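Local coordinates for mandelate racemase / muconate lactonizing enzyme, C-terminal domain protein (Pseudovibrio sp. JE062, PDB 4JHM) that is of undetermined precise function but belongs to the mandelate racemase / muconate lactonizing enzyme group of the enolase superfamily, at residues A[68-71]-A[72-76]. Sequence-based numbering, arbitrary orientation.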
loop_
_atom_site.group_PDB
_atom_site.type_symbol
_atom_site.label_atom_id
_atom_site.label_comp_id
_atom_site.label_asym_id
_atom_site.label_seq_id
_atom_site.Cartn_x
_atom_site.Cartn_y
_atom_site.Cartn_z
ATOM N N GLU A 68 16.114 2.840 -43.667
ATOM C CA GLU A 68 17.021 3.981 -43.602
ATOM C C GLU A 68 17.600 4.132 -42.200
ATOM O O GLU A 68 18.671 4.706 -42.019
ATOM C CB GLU A 68 16.294 5.258 -44.028
ATOM C CG GLU A 68 17.195 6.290 -44.682
ATOM C CD GLU A 68 18.026 5.726 -45.832
ATOM O OE1 GLU A 68 17.464 5.049 -46.719
ATOM O OE2 GLU A 68 19.249 5.972 -45.858
ATOM N N SER A 69 16.874 3.617 -41.212
ATOM C CA SER A 69 17.373 3.532 -39.846
ATOM C C SER A 69 18.444 2.457 -39.780
ATOM O O SER A 69 19.491 2.645 -39.171
ATOM C CB SER A 69 16.236 3.184 -38.886
ATOM O OG SER A 69 16.738 2.859 -37.601
ATOM N N LEU A 70 18.165 1.329 -40.423
ATOM C CA LEU A 70 19.103 0.220 -40.505
ATOM C C LEU A 70 20.395 0.631 -41.195
ATOM O O LEU A 70 21.475 0.156 -40.843
ATOM C CB LEU A 70 18.466 -0.952 -41.257
ATOM C CG LEU A 70 17.630 -1.895 -40.391
ATOM C CD1 LEU A 70 16.566 -2.598 -41.217
ATOM C CD2 LEU A 70 18.531 -2.905 -39.693
ATOM N N ARG A 71 20.281 1.516 -42.179
ATOM C CA ARG A 71 21.449 1.994 -42.913
ATOM C C ARG A 71 22.505 2.588 -41.988
ATOM O O ARG A 71 23.698 2.395 -42.196
ATOM C CB ARG A 71 21.040 3.051 -43.939
ATOM C CG ARG A 71 22.216 3.678 -44.674
ATOM C CD ARG A 71 21.748 4.639 -45.756
ATOM N NE ARG A 71 22.726 4.767 -46.833
ATOM C CZ ARG A 71 23.623 5.741 -46.925
ATOM N NH1 ARG A 71 23.677 6.694 -46.003
ATOM N NH2 ARG A 71 24.469 5.764 -47.949
ATOM N N THR A 72 22.058 3.321 -40.973
ATOM C CA THR A 72 22.965 4.038 -40.090
ATOM C C THR A 72 23.549 3.120 -39.018
ATOM O O THR A 72 24.548 3.452 -38.382
ATOM C CB THR A 72 22.255 5.235 -39.422
ATOM O OG1 THR A 72 21.212 4.771 -38.557
ATOM C CG2 THR A 72 21.656 6.147 -40.476
ATOM N N ILE A 73 22.927 1.961 -38.834
ATOM C CA ILE A 73 23.319 1.029 -37.783
ATOM C C ILE A 73 24.353 0.011 -38.256
ATOM O O ILE A 73 25.354 -0.231 -37.579
ATOM C CB ILE A 73 22.100 0.244 -37.274
ATOM C CG1 ILE A 73 21.158 1.162 -36.494
ATOM C CG2 ILE A 73 22.543 -0.914 -36.395
ATOM C CD1 ILE A 73 19.842 0.507 -36.133
ATOM N N VAL A 74 24.105 -0.566 -39.429
ATOM C CA VAL A 74 24.787 -1.789 -39.860
ATOM C C VAL A 74 26.237 -1.659 -40.346
ATOM O O VAL A 74 26.949 -2.660 -40.391
ATOM C CB VAL A 74 23.980 -2.516 -40.959
ATOM C CG1 VAL A 74 22.607 -2.909 -40.440
ATOM C CG2 VAL A 74 23.863 -1.657 -42.207
ATOM N N PRO A 75 26.686 -0.450 -40.718
ATOM C CA PRO A 75 28.080 -0.382 -41.166
ATOM C C PRO A 75 29.064 -0.905 -40.117
ATOM O O PRO A 75 30.108 -1.458 -40.468
ATOM C CB PRO A 75 28.300 1.114 -41.412
ATOM C CG PRO A 75 26.943 1.661 -41.680
ATOM C CD PRO A 75 26.016 0.858 -40.810
ATOM N N GLY A 76 28.720 -0.738 -38.842
ATOM C CA GLY A 76 29.573 -1.172 -37.740
ATOM C C GLY A 76 29.544 -2.670 -37.490
ATOM O O GLY A 76 30.352 -3.186 -36.715
#
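With chi1 at 65°, Thr-72 sets OG1 between its own backbone N and carbonyl carbon, where the hydroxyl reaches back one turn and donates to Ser-69 O (OG1 to O, 2.8 Å). The same torsion brings the methyl CG2 to 3.7 Å from Glu-68 O. Threonine suits this place because its hydroxyl supplements a bent backbone bond: Thr-72 N also reaches Ser-69 O, at 3.2 Å, but from well above the carbonyl plane. One carbonyl oxygen of a buried residue thus takes two donors from a single residue. Leu-70 O is shared likewise. Val-74 N approaches it almost in line with the C=O, at 3.1 Å and a C=O...N angle of 167°, whereas Ile-73 N comes from above the plane, a split expected where an alpha-helix gives way to the 3-10 segment 74-76. Pro-75 fits a place where the backbone needs no N-H donor; its CD lies against Arg-71 O. These residues belong to helix 65-73 and the 3-10 segment after it, lying on the antiparallel sheet of the N-terminal capping domain of the enolase fold. Branched, apolar Leu-70 and Val-74 suit the face toward that sheet: their CD2 and CG1 meet obliquely at 4.1 Å, and both side chains touch Leu-13 of strand 8-16. Ser-69, small and polar, bonds through OG to Thr-97 OG1 and packs on Ala-103, while Thr-72 O accepts from Asn-60 ND2 of the second subunit.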